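Local coordinates for protein putative endo-1,4-beta-xylanase (PDB 5MSX) that probably hydrolyses O-glycosidic bonds as a calcium-binding family 43 glycoside hydrolase, consistent with an arabinofuranosidase role in the breakdown of plant pectin, at residues Ala28-Ile34 against Asn285-Val290; Ala35-Ile39 against His260-Phe264; Cys48-Thr52 against Tyr91-Ala97; Phe168-Arg172 against Tyr213-Ile217. All coordinates share one frame; numbering follows the deposited sequence.

Interaction 1 of 4, residues Ala28-Ile34 against Asn285-Val290; sequences ALIPDMI and NRQTYV. With EDO (1,2-ethanediol), chain B; EDO (1,2-ethanediol), chain U.
T288, M33 and Q287 show how a loop without regular structure can be fastened to a strand through side chains and only one direct backbone hydrogen bond. T288 takes part with both backbone and side chain. Its O accepts the straight bond from L29 N (2.8 Å, 174°), while its OG1 lies 3.0 Å from I34 O and its CB faces I34 CG1 and CD1, the two side chains crossing at about a right angle. M33 reaches the residues just ahead of the strand: with CG anti to the carbonyl carbon (chi1 -69°) and the chain extended beyond it, SD arrives 3.6 Å from N285 CA, and CB rests on R286 O. Between these two, Q287 sends NE2 to D32 O (3.1 Å); the oxygen lies near the plane of the amide, but the donor stands well above the carbonyl plane of D32. The same amide flanks A28 CB, and its ends also bind R281 and the carbonyl of N363. An alanine here would remove that amide, and D32 O would probably be left without its NE2 donor while a gap opened beside A28. A water bridges I30 O and T288 N. The arrangement joins the entry to the first blade with the final strand of the last, consistent with the place where the first and last blades of the five-bladed family 43 beta-propeller meet.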
loop_
_atom_site.group_PDB
_atom_site.type_symbol
_atom_site.label_atom_id
_atom_site.label_comp_id
_atom_site.label_asym_id
_atom_site.label_seq_id
_atom_site.Cartn_x
_atom_site.Cartn_y
_atom_site.Cartn_z
ATOM N N ALA C 28 6.531 27.134 -27.260
ATOM C CA ALA C 28 6.386 26.549 -25.922
ATOM C C ALA C 28 5.670 25.189 -25.995
ATOM O O ALA C 28 4.973 24.885 -26.988
ATOM C CB ALA C 28 5.619 27.513 -25.030
ATOM N N LEU C 29 5.818 24.370 -24.961
ATOM C CA LEU C 29 5.198 23.060 -24.972
ATOM C C LEU C 29 3.657 23.161 -24.968
ATOM O O LEU C 29 2.991 22.550 -25.789
ATOM C CB LEU C 29 5.675 22.221 -23.790
ATOM C CG LEU C 29 5.039 20.834 -23.652
ATOM C CD1 LEU C 29 5.363 19.999 -24.866
ATOM C CD2 LEU C 29 5.460 20.191 -22.356
ATOM N N ILE C 30 3.140 23.986 -24.071
ATOM C CA ILE C 30 1.705 24.103 -23.784
ATOM C C ILE C 30 1.253 25.494 -24.199
ATOM O O ILE C 30 2.031 26.447 -24.063
ATOM C CB ILE C 30 1.460 23.926 -22.274
ATOM C CG1 ILE C 30 1.842 22.510 -21.834
ATOM C CG2 ILE C 30 0.021 24.230 -21.862
ATOM C CD1 ILE C 30 1.077 21.399 -22.504
ATOM N N PRO C 31 0.003 25.623 -24.710
ATOM C CA PRO C 31 -0.570 26.957 -25.062
ATOM C C PRO C 31 -1.215 27.624 -23.856
ATOM O O PRO C 31 -2.420 27.812 -23.785
ATOM C CB PRO C 31 -1.587 26.632 -26.161
ATOM C CG PRO C 31 -1.976 25.222 -25.906
ATOM C CD PRO C 31 -0.790 24.523 -25.290
ATOM N N ASP C 32 -0.379 27.927 -22.889
ATOM C CA ASP C 32 -0.768 28.639 -21.719
ATOM C C ASP C 32 0.548 29.060 -21.064
ATOM O O ASP C 32 1.634 28.687 -21.521
ATOM C CB ASP C 32 -1.616 27.736 -20.791
ATOM C CG ASP C 32 -2.463 28.521 -19.778
ATOM O OD1 ASP C 32 -2.388 29.772 -19.756
ATOM O OD2 ASP C 32 -3.161 27.879 -18.953
ATOM N N MET C 33 0.441 29.856 -20.025
ATOM C CA MET C 33 1.551 30.171 -19.174
ATOM C C MET C 33 1.581 29.155 -18.037
ATOM O O MET C 33 0.676 29.129 -17.197
ATOM C CB MET C 33 1.423 31.619 -18.685
ATOM C CG MET C 33 1.626 32.585 -19.851
ATOM S SD MET C 33 1.540 34.306 -19.393
ATOM C CE MET C 33 2.138 35.109 -20.882
ATOM N N ILE C 34 2.585 28.270 -18.091
ATOM C CA ILE C 34 2.796 27.257 -17.091
ATOM C C ILE C 34 4.266 27.228 -16.672
ATOM O O ILE C 34 5.161 27.594 -17.461
ATOM C CB ILE C 34 2.325 25.861 -17.552
ATOM C CG1 ILE C 34 3.122 25.344 -18.761
ATOM C CG2 ILE C 34 0.825 25.884 -17.851
ATOM C CD1 ILE C 34 3.136 23.829 -18.846
ATOM N N ASN C 285 4.522 35.040 -15.498
ATOM C CA ASN C 285 4.080 34.976 -16.873
ATOM C C ASN C 285 5.154 34.172 -17.624
ATOM O O ASN C 285 5.786 34.654 -18.542
ATOM C CB ASN C 285 3.920 36.382 -17.461
ATOM C CG ASN C 285 2.933 37.221 -16.681
ATOM O OD1 ASN C 285 1.782 36.877 -16.576
ATOM N ND2 ASN C 285 3.404 38.288 -16.092
ATOM N N ARG C 286 5.338 32.938 -17.188
ATOM C CA ARG C 286 6.362 32.054 -17.717
ATOM C C ARG C 286 5.709 31.047 -18.648
ATOM O O ARG C 286 4.521 30.765 -18.546
ATOM C CB ARG C 286 7.073 31.351 -16.556
ATOM C CG ARG C 286 7.722 32.326 -15.590
ATOM C CD ARG C 286 8.000 31.734 -14.221
ATOM N NE ARG C 286 6.783 31.383 -13.482
ATOM C CZ ARG C 286 6.801 30.889 -12.242
ATOM N NH1 ARG C 286 7.952 30.692 -11.618
ATOM N NH2 ARG C 286 5.675 30.589 -11.619
ATOM N N GLN C 287 6.496 30.496 -19.557
ATOM C CA GLN C 287 6.090 29.322 -20.331
ATOM C C GLN C 287 7.134 28.245 -20.167
ATOM O O GLN C 287 8.214 28.509 -19.608
ATOM C CB GLN C 287 5.859 29.687 -21.791
ATOM C CG GLN C 287 4.598 30.490 -21.989
ATOM C CD GLN C 287 4.241 30.641 -23.459
ATOM O OE1 GLN C 287 4.911 31.360 -24.183
ATOM N NE2 GLN C 287 3.197 29.945 -23.907
ATOM N N THR C 288 6.788 27.034 -20.625
ATOM C CA THR C 288 7.600 25.818 -20.429
ATOM C C THR C 288 8.048 25.303 -21.778
ATOM O O THR C 288 7.279 25.345 -22.752
ATOM C CB THR C 288 6.876 24.734 -19.598
ATOM O OG1 THR C 288 6.764 25.177 -18.243
ATOM C CG2 THR C 288 7.652 23.379 -19.578
ATOM N N TYR C 289 9.318 24.897 -21.845
ATOM C CA TYR C 289 9.958 24.401 -23.059
ATOM C C TYR C 289 10.597 23.047 -22.769
ATOM O O TYR C 289 10.914 22.744 -21.611
ATOM C CB TYR C 289 11.051 25.389 -23.511
ATOM C CG TYR C 289 10.463 26.755 -23.826
ATOM C CD1 TYR C 289 10.217 27.664 -22.814
ATOM C CD2 TYR C 289 10.063 27.084 -25.104
ATOM C CE1 TYR C 289 9.643 28.886 -23.071
ATOM C CE2 TYR C 289 9.497 28.333 -25.380
ATOM C CZ TYR C 289 9.282 29.229 -24.350
ATOM O OH TYR C 289 8.731 30.492 -24.573
ATOM N N VAL C 290 10.833 22.274 -23.823
ATOM C CA VAL C 290 11.422 20.915 -23.715
ATOM C C VAL C 290 12.597 20.792 -24.701
ATOM O O VAL C 290 12.503 21.225 -25.873
ATOM C CB VAL C 290 10.357 19.801 -23.958
ATOM C CG1 VAL C 290 10.962 18.391 -23.847
ATOM C CG2 VAL C 290 9.227 19.905 -22.942
HETATM C C1 EDO B . 2.487 40.783 -13.989
HETATM O O1 EDO B . 1.449 40.300 -14.850
HETATM C C2 EDO B . 2.242 40.328 -12.555
HETATM O O2 EDO B . 1.488 39.107 -12.495
HETATM C C1 EDO U . 6.737 29.940 -7.217
HETATM O O1 EDO U . 8.054 29.410 -7.430
HETATM C C2 EDO U . 5.737 29.253 -8.114
HETATM O O2 EDO U . 6.371 28.918 -9.337
HETATM O O HOH W 1 3.956 26.782 -21.887
#

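Interaction 2 of 4, residues Ala35-Ile39 against His260-Phe264; sequences ADASI and HGCVF. With CA (calcium ion), chain S; EDO (1,2-ethanediol), chain U.
The imidazole of H260 carries D36 CB over the centre of one face, 3.7 Å from the ring centroid and only 5° off the normal, while at its edge, in the ring plane, NE2 binds the calcium ion at 2.7 Å. The carboxylate of D36, the predicted proton acceptor, is turned 37° from the ring, and D154 also touches the histidine. The other flat group, the ring of F264, receives I39 CG2 on one face, 4.0 Å from the centroid and displaced toward the rim. The contact lies between the innermost strands of the first and fifth blades of the GH43 beta-propeller, 37-39 and 261-264, which run at 13° in the same direction beside the central channel. Direct hydrogen bonding is sparse: I39 N makes a weak bond of 3.3 Å to the thiol sulfur of C262, and D36 N makes only a weak one to H260 O. A water joins A37 N to H260 O. Five other waters help to complete the calcium shell, and three of them tie it to the two strands: one donates to D36 O, another to A37 O and to S38 OG, which also hydrogen-bonds P94 O, and a third to G261 O (2.8 Å).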
loop_
_atom_site.group_PDB
_atom_site.type_symbol
_atom_site.label_atom_id
_atom_site.label_comp_id
_atom_site.label_asym_id
_atom_site.label_seq_id
_atom_site.Cartn_x
_atom_site.Cartn_y
_atom_site.Cartn_z
ATOM N N ALA C 35 4.476 26.821 -15.429
ATOM C CA ALA C 35 5.782 26.694 -14.839
ATOM C C ALA C 35 5.841 25.462 -13.919
ATOM O O ALA C 35 4.815 24.858 -13.589
ATOM C CB ALA C 35 6.096 27.945 -14.041
ATOM N N ASP C 36 7.049 25.121 -13.500
ATOM C CA ASP C 36 7.277 24.116 -12.480
ATOM C C ASP C 36 6.688 22.757 -12.933
ATOM O O ASP C 36 6.098 22.032 -12.127
ATOM C CB ASP C 36 6.656 24.521 -11.120
ATOM C CG ASP C 36 6.917 25.994 -10.715
ATOM O OD1 ASP C 36 8.022 26.530 -10.943
ATOM O OD2 ASP C 36 5.999 26.574 -10.094
ATOM N N ALA C 37 6.858 22.429 -14.207
ATOM C CA ALA C 37 6.126 21.332 -14.840
ATOM C C ALA C 37 6.646 19.957 -14.445
ATOM O O ALA C 37 7.860 19.755 -14.259
ATOM C CB ALA C 37 6.157 21.481 -16.350
ATOM N N SER C 38 5.710 19.022 -14.302
ATOM C CA SER C 38 5.988 17.622 -14.049
ATOM C C SER C 38 5.343 16.890 -15.171
ATOM O O SER C 38 4.132 16.897 -15.284
ATOM C CB SER C 38 5.388 17.179 -12.710
ATOM O OG SER C 38 6.096 17.782 -11.643
ATOM N N ILE C 39 6.161 16.328 -16.056
ATOM C CA ILE C 39 5.685 15.705 -17.262
ATOM C C ILE C 39 6.050 14.221 -17.224
ATOM O O ILE C 39 7.142 13.843 -16.783
ATOM C CB ILE C 39 6.272 16.397 -18.488
ATOM C CG1 ILE C 39 5.780 17.869 -18.562
ATOM C CG2 ILE C 39 5.922 15.627 -19.761
ATOM C CD1 ILE C 39 6.687 18.758 -19.405
ATOM N N HIS C 260 12.891 25.797 -12.788
ATOM C CA HIS C 260 12.117 24.698 -12.257
ATOM C C HIS C 260 11.287 23.986 -13.336
ATOM O O HIS C 260 10.354 24.581 -13.932
ATOM C CB HIS C 260 11.231 25.242 -11.153
ATOM C CG HIS C 260 10.519 24.202 -10.355
ATOM N ND1 HIS C 260 9.926 24.502 -9.147
ATOM C CD2 HIS C 260 10.253 22.892 -10.597
ATOM C CE1 HIS C 260 9.326 23.422 -8.676
ATOM N NE2 HIS C 260 9.531 22.428 -9.528
ATOM N N GLY C 261 11.693 22.735 -13.602
ATOM C CA GLY C 261 10.954 21.829 -14.467
ATOM C C GLY C 261 11.096 20.387 -14.051
ATOM O O GLY C 261 10.957 20.077 -12.870
ATOM N N CYS C 262 11.342 19.494 -15.007
ATOM C CA CYS C 262 11.465 18.070 -14.682
ATOM C C CYS C 262 12.349 17.390 -15.709
ATOM O O CYS C 262 12.753 18.014 -16.712
ATOM C CB CYS C 262 10.107 17.388 -14.651
ATOM S SG CYS C 262 9.319 17.364 -16.279
ATOM N N VAL C 263 12.641 16.126 -15.431
ATOM C CA VAL C 263 13.227 15.167 -16.364
ATOM C C VAL C 263 12.267 13.998 -16.559
ATOM O O VAL C 263 11.623 13.530 -15.625
ATOM C CB VAL C 263 14.641 14.675 -15.912
ATOM C CG1 VAL C 263 15.161 13.509 -16.768
ATOM C CG2 VAL C 263 15.627 15.839 -15.983
ATOM N N PHE C 264 12.157 13.540 -17.802
ATOM C CA PHE C 264 11.356 12.378 -18.113
ATOM C C PHE C 264 11.922 11.614 -19.325
ATOM O O PHE C 264 12.688 12.152 -20.116
ATOM C CB PHE C 264 9.876 12.765 -18.342
ATOM C CG PHE C 264 9.635 13.471 -19.634
ATOM C CD1 PHE C 264 9.823 14.829 -19.735
ATOM C CD2 PHE C 264 9.257 12.751 -20.772
ATOM C CE1 PHE C 264 9.618 15.489 -20.952
ATOM C CE2 PHE C 264 9.065 13.380 -21.997
ATOM C CZ PHE C 264 9.242 14.752 -22.089
HETATM CA CA CA S . 8.865 19.828 -9.198
HETATM C C1 EDO U . 6.737 29.940 -7.217
HETATM O O1 EDO U . 8.054 29.410 -7.430
HETATM C C2 EDO U . 5.737 29.253 -8.114
HETATM O O2 EDO U . 6.371 28.918 -9.337
HETATM O O HOH W 2 6.643 20.782 -9.798
HETATM O O HOH W 3 8.468 24.024 -16.113
HETATM O O HOH W 4 8.464 19.209 -11.413
HETATM O O HOH W 5 10.978 19.463 -10.156
HETATM O O HOH W 6 8.456 17.523 -8.591
HETATM O O HOH W 7 7.345 19.985 -7.145
#

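Interaction 3 of 4, residues Cys48-Thr52 against Tyr91-Ala97; sequences CYATT and YWAPSKA
Y49 brings CE2 and its hydroxyl obliquely against A97, with CE2 at 3.8 Å and OH at 3.6 Å from A97 CB. Its CB, nearer the backbone, touches P94 CG, and the same proline corner presses against the peptide joining Y49 to A50, 3.7 Å from A50 N. Beyond the contact the ring meets Y82 edge to face, and the hydroxyl binds the carbonyl of P122, so the ring and its hydroxyl each have a further partner. At the other end of the strand the contact becomes polar. T51 has OG1 anti to the carbonyl carbon (chi1 -54°), which points the hydroxyl at the turn following strand 91-92, and there it accepts a hydrogen bond from A93 N (2.9 Å, 154°). The methyl branch CG2 turns to W92 CD1 at 3.8 Å, the threonine and tryptophan side chains lying side by side and pointing alike. One water links the two backbones, accepting from T52 N and donating to Y91 O at 2.6 Å. The contact joins the second and first blades of the propeller next to its catalytic centre. A valine in place of T51 would keep the methyl packing but is likely to leave A93 N without its acceptor and D36 without a neighbouring hydroxyl. Besides accepting from A93 N, OG1 hydrogen-bonds D36 OD2, which is consistent with a second-shell hydroxyl that helps to position the carboxylate of the predicted proton acceptor.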
loop_
_atom_site.group_PDB
_atom_site.type_symbol
_atom_site.label_atom_id
_atom_site.label_comp_id
_atom_site.label_asym_id
_atom_site.label_seq_id
_atom_site.Cartn_x
_atom_site.Cartn_y
_atom_site.Cartn_z
ATOM N N CYS C 48 0.963 16.511 -18.220
ATOM C CA CYS C 48 1.689 17.653 -17.706
ATOM C C CYS C 48 0.908 18.307 -16.571
ATOM O O CYS C 48 -0.135 18.935 -16.786
ATOM C CB CYS C 48 1.995 18.658 -18.822
ATOM S SG CYS C 48 2.910 20.149 -18.267
ATOM N N TYR C 49 1.417 18.118 -15.351
ATOM C CA TYR C 49 0.949 18.783 -14.170
ATOM C C TYR C 49 1.890 19.967 -13.890
ATOM O O TYR C 49 3.101 19.787 -13.746
ATOM C CB TYR C 49 1.040 17.824 -12.989
ATOM C CG TYR C 49 0.218 16.544 -13.107
ATOM C CD1 TYR C 49 -1.141 16.524 -12.736
ATOM C CD2 TYR C 49 0.791 15.350 -13.523
ATOM C CE1 TYR C 49 -1.892 15.354 -12.803
ATOM C CE2 TYR C 49 0.038 14.182 -13.598
ATOM C CZ TYR C 49 -1.289 14.181 -13.220
ATOM O OH TYR C 49 -2.030 13.018 -13.295
ATOM N N ALA C 50 1.345 21.154 -13.739
ATOM C CA ALA C 50 2.170 22.353 -13.622
ATOM C C ALA C 50 1.477 23.414 -12.785
ATOM O O ALA C 50 0.285 23.282 -12.472
ATOM C CB ALA C 50 2.506 22.888 -15.014
ATOM N N THR C 51 2.251 24.421 -12.377
ATOM C CA THR C 51 1.696 25.674 -11.892
ATOM C C THR C 51 1.088 26.425 -13.098
ATOM O O THR C 51 1.766 26.616 -14.124
ATOM C CB THR C 51 2.792 26.554 -11.282
ATOM O OG1 THR C 51 3.512 25.836 -10.283
ATOM C CG2 THR C 51 2.216 27.881 -10.712
ATOM N N THR C 52 -0.160 26.872 -12.969
ATOM C CA THR C 52 -0.745 27.717 -13.979
ATOM C C THR C 52 -0.450 29.202 -13.627
ATOM O O THR C 52 -0.744 29.666 -12.535
ATOM C CB THR C 52 -2.244 27.416 -14.156
ATOM O OG1 THR C 52 -2.418 26.045 -14.592
ATOM C CG2 THR C 52 -2.854 28.392 -15.188
ATOM N N TYR C 91 -1.989 27.223 -6.070
ATOM C CA TYR C 91 -1.599 25.857 -6.380
ATOM C C TYR C 91 -0.276 25.888 -7.153
ATOM O O TYR C 91 -0.241 26.381 -8.260
ATOM C CB TYR C 91 -2.695 25.224 -7.228
ATOM C CG TYR C 91 -2.533 23.743 -7.388
ATOM C CD1 TYR C 91 -3.089 22.864 -6.465
ATOM C CD2 TYR C 91 -1.815 23.207 -8.463
ATOM C CE1 TYR C 91 -2.953 21.492 -6.609
ATOM C CE2 TYR C 91 -1.666 21.824 -8.604
ATOM C CZ TYR C 91 -2.244 20.977 -7.671
ATOM O OH TYR C 91 -2.139 19.613 -7.777
ATOM N N TRP C 92 0.782 25.410 -6.532
ATOM C CA TRP C 92 2.112 25.418 -7.059
ATOM C C TRP C 92 2.738 24.041 -7.136
ATOM O O TRP C 92 2.610 23.218 -6.201
ATOM C CB TRP C 92 3.037 26.203 -6.128
ATOM C CG TRP C 92 2.810 27.666 -6.086
ATOM C CD1 TRP C 92 2.077 28.420 -6.947
ATOM C CD2 TRP C 92 3.382 28.558 -5.147
ATOM N NE1 TRP C 92 2.143 29.720 -6.587
ATOM C CE2 TRP C 92 2.948 29.839 -5.486
ATOM C CE3 TRP C 92 4.239 28.389 -4.051
ATOM C CZ2 TRP C 92 3.314 30.977 -4.752
ATOM C CZ3 TRP C 92 4.600 29.498 -3.307
ATOM C CH2 TRP C 92 4.141 30.788 -3.660
ATOM N N ALA C 93 3.474 23.854 -8.226
ATOM C CA ALA C 93 4.574 22.919 -8.299
ATOM C C ALA C 93 4.196 21.471 -7.874
ATOM O O ALA C 93 4.813 20.883 -7.008
ATOM C CB ALA C 93 5.746 23.469 -7.504
ATOM N N PRO C 94 3.163 20.916 -8.489
ATOM C CA PRO C 94 2.825 19.523 -8.210
ATOM C C PRO C 94 3.934 18.588 -8.684
ATOM O O PRO C 94 4.583 18.831 -9.743
ATOM C CB PRO C 94 1.585 19.272 -9.069
ATOM C CG PRO C 94 1.722 20.231 -10.191
ATOM C CD PRO C 94 2.446 21.434 -9.656
ATOM N N SER C 95 4.092 17.508 -7.931
ATOM C CA SER C 95 4.978 16.421 -8.307
ATOM C C SER C 95 4.404 15.707 -9.503
ATOM O O SER C 95 3.333 16.053 -9.996
ATOM C CB SER C 95 5.111 15.447 -7.134
ATOM O OG SER C 95 3.858 14.817 -6.879
ATOM N N LYS C 96 5.129 14.715 -9.994
ATOM C CA LYS C 96 4.535 13.680 -10.838
ATOM C C LYS C 96 3.463 12.890 -10.070
ATOM O O LYS C 96 3.450 12.888 -8.834
ATOM C CB LYS C 96 5.599 12.745 -11.361
ATOM C CG LYS C 96 6.374 13.415 -12.470
ATOM C CD LYS C 96 7.486 12.586 -13.013
ATOM C CE LYS C 96 8.521 13.546 -13.581
ATOM N NZ LYS C 96 9.475 12.760 -14.338
ATOM N N ALA C 97 2.527 12.318 -10.818
ATOM C CA ALA C 97 1.510 11.427 -10.254
ATOM C C ALA C 97 2.211 10.085 -10.036
ATOM O O ALA C 97 2.725 9.537 -10.976
ATOM C CB ALA C 97 0.340 11.276 -11.217
HETATM O O HOH W 8 -1.571 26.359 -10.468
#

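Interaction 4 of 4, residues Phe168-Arg172 against Tyr213-Ile217; sequences FWGRR and YLYTI
With its CG opposite the backbone N (chi1 179°), Y213 stretches across to segment 168-172, where its ring slides past that of F168 in the opposite direction. The planes are 27° apart and the rings, slid apart, barely overlap: the centroids are separated by 5.8 Å, and contact is made where F168 CD2 approaches Y213 CE1 at 3.8 Å. No direct hydrogen bond crosses between the segments. Instead the hydroxyl of Y213, tucked against R172 CA, is gripped by two waters. One is shared with W169 O, at 2.6 Å from Y213 OH and 2.7 Å from the carbonyl oxygen; the other lies 3.0 Å from Y213 OH and accepts from R172 N. Together they knit the tyrosine to the turn that follows strand 165-169, a solvent-mediated substitute for direct pairing. Further on, the extended chain of R172 carries its guanidinium to Y215, NH2 lying 3.8 Å from Y215 CE2 with the two planes 51° apart, an oblique approach rather than a stack. The guanidinium is held from outside by T193 OG1 and the carbonyl of E197, which probably help to fix its rotation. F168 in turn stacks on F204, extending the aromatic layer beyond the contact. Here a slid-apart aromatic pair and two waters join the third and fourth blades of the GH43 beta-propeller.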
loop_
_atom_site.group_PDB
_atom_site.type_symbol
_atom_site.label_atom_id
_atom_site.label_comp_id
_atom_site.label_asym_id
_atom_site.label_seq_id
_atom_site.Cartn_x
_atom_site.Cartn_y
_atom_site.Cartn_z
ATOM N N PHE C 168 11.809 14.306 -1.906
ATOM C CA PHE C 168 12.777 15.388 -2.029
ATOM C C PHE C 168 12.026 16.719 -2.056
ATOM O O PHE C 168 11.000 16.821 -2.684
ATOM C CB PHE C 168 13.531 15.253 -3.360
ATOM C CG PHE C 168 14.458 14.088 -3.428
ATOM C CD1 PHE C 168 14.004 12.850 -3.857
ATOM C CD2 PHE C 168 15.793 14.227 -3.071
ATOM C CE1 PHE C 168 14.865 11.765 -3.927
ATOM C CE2 PHE C 168 16.675 13.138 -3.135
ATOM C CZ PHE C 168 16.203 11.914 -3.571
ATOM N N TRP C 169 12.516 17.735 -1.373
ATOM C CA TRP C 169 11.859 19.036 -1.457
ATOM C C TRP C 169 12.863 20.179 -1.433
ATOM O O TRP C 169 14.044 19.936 -1.456
ATOM C CB TRP C 169 10.688 19.174 -0.441
ATOM C CG TRP C 169 11.006 19.255 1.022
ATOM C CD1 TRP C 169 11.050 20.411 1.802
ATOM C CD2 TRP C 169 11.234 18.154 1.925
ATOM N NE1 TRP C 169 11.320 20.076 3.118
ATOM C CE2 TRP C 169 11.431 18.706 3.223
ATOM C CE3 TRP C 169 11.333 16.769 1.759
ATOM C CZ2 TRP C 169 11.720 17.909 4.346
ATOM C CZ3 TRP C 169 11.614 15.971 2.877
ATOM C CH2 TRP C 169 11.801 16.552 4.162
ATOM N N GLY C 170 12.388 21.416 -1.476
ATOM C CA GLY C 170 13.283 22.572 -1.626
ATOM C C GLY C 170 14.274 22.712 -0.494
ATOM O O GLY C 170 14.102 22.119 0.596
ATOM N N ARG C 171 15.347 23.442 -0.790
ATOM C CA ARG C 171 16.498 23.653 0.100
ATOM C C ARG C 171 17.257 22.365 0.428
ATOM O O ARG C 171 17.862 22.200 1.510
ATOM C CB ARG C 171 16.092 24.464 1.342
ATOM C CG ARG C 171 15.277 25.712 0.996
ATOM C CD ARG C 171 15.313 26.744 2.137
ATOM N NE ARG C 171 16.644 27.386 2.243
ATOM C CZ ARG C 171 16.944 28.355 3.124
ATOM N NH1 ARG C 171 16.026 28.788 4.007
ATOM N NH2 ARG C 171 18.163 28.895 3.133
ATOM N N ARG C 172 17.289 21.489 -0.570
ATOM C CA ARG C 172 18.119 20.299 -0.558
ATOM C C ARG C 172 17.689 19.237 0.481
ATOM O O ARG C 172 18.494 18.424 0.922
ATOM C CB ARG C 172 19.603 20.673 -0.430
ATOM C CG ARG C 172 20.118 21.720 -1.429
ATOM C CD ARG C 172 21.567 22.063 -1.104
ATOM N NE ARG C 172 22.179 22.979 -2.061
ATOM C CZ ARG C 172 21.900 24.285 -2.164
ATOM N NH1 ARG C 172 20.991 24.874 -1.380
ATOM N NH2 ARG C 172 22.525 25.021 -3.098
ATOM N N TYR C 213 20.688 13.925 -8.675
ATOM C CA TYR C 213 19.993 14.961 -7.936
ATOM C C TYR C 213 20.284 16.320 -8.579
ATOM O O TYR C 213 21.386 16.840 -8.473
ATOM C CB TYR C 213 20.430 14.981 -6.452
ATOM C CG TYR C 213 19.742 16.061 -5.701
ATOM C CD1 TYR C 213 18.409 15.952 -5.422
ATOM C CD2 TYR C 213 20.409 17.227 -5.320
ATOM C CE1 TYR C 213 17.724 16.970 -4.814
ATOM C CE2 TYR C 213 19.735 18.257 -4.681
ATOM C CZ TYR C 213 18.390 18.133 -4.445
ATOM O OH TYR C 213 17.665 19.105 -3.801
ATOM N N LEU C 214 19.270 16.880 -9.220
ATOM C CA LEU C 214 19.341 18.187 -9.873
ATOM C C LEU C 214 18.602 19.174 -9.000
ATOM O O LEU C 214 17.511 18.861 -8.512
ATOM C CB LEU C 214 18.639 18.148 -11.260
ATOM C CG LEU C 214 19.312 17.422 -12.436
ATOM C CD1 LEU C 214 19.617 15.971 -12.148
ATOM C CD2 LEU C 214 18.403 17.534 -13.653
ATOM N N TYR C 215 19.171 20.366 -8.850
ATOM C CA TYR C 215 18.639 21.380 -7.958
ATOM C C TYR C 215 18.812 22.773 -8.598
ATOM O O TYR C 215 19.789 23.020 -9.307
ATOM C CB TYR C 215 19.348 21.258 -6.599
ATOM C CG TYR C 215 20.850 21.497 -6.632
ATOM C CD1 TYR C 215 21.730 20.491 -7.000
ATOM C CD2 TYR C 215 21.382 22.736 -6.291
ATOM C CE1 TYR C 215 23.095 20.722 -7.062
ATOM C CE2 TYR C 215 22.758 22.975 -6.336
ATOM C CZ TYR C 215 23.603 21.978 -6.718
ATOM O OH TYR C 215 24.955 22.236 -6.776
ATOM N N THR C 216 17.859 23.665 -8.385
ATOM C CA THR C 216 17.988 25.037 -8.906
ATOM C C THR C 216 18.875 25.890 -8.044
ATOM O O THR C 216 19.050 25.624 -6.842
ATOM C CB THR C 216 16.636 25.798 -9.074
ATOM O OG1 THR C 216 16.075 26.188 -7.790
ATOM C CG2 THR C 216 15.676 24.983 -9.879
ATOM N N ILE C 217 19.482 26.866 -8.715
ATOM C CA ILE C 217 20.235 27.962 -8.133
ATOM C C ILE C 217 19.709 29.278 -8.773
ATOM O O ILE C 217 19.333 29.277 -9.944
ATOM C CB ILE C 217 21.727 27.726 -8.443
ATOM C CG1 ILE C 217 22.276 26.589 -7.572
ATOM C CG2 ILE C 217 22.567 28.970 -8.288
ATOM C CD1 ILE C 217 21.886 26.673 -6.110
HETATM O O HOH W 9 15.724 18.041 -2.400
HETATM O O HOH W 10 16.697 21.940 -3.682
#

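Interactions 2 and 3 have centres 8 Å apart. Within the first blade, D36 OD2 of the predicted proton acceptor lies 2.6 Å from T51 OG1, a probable hydrogen bond; independently, V263 O, 2.6 Å from K96 NZ, ties the fifth blade to the second. Interaction 1, its centre 11 Å from that of interaction 2, adjoins it, L29 CD2 touching I39 CD1 at 3.5 Å; R286 also packs on A35. Interaction 4 stands apart from interactions 1 and 3 but meets interaction 2 where V263 CG2 approaches L214 CD2 at 4.0 Å; through T216, which binds E200 N, it borders the predicted proton donor. Interaction 2 holds the histidine that binds the calcium ion, and interaction 3 lies beside it.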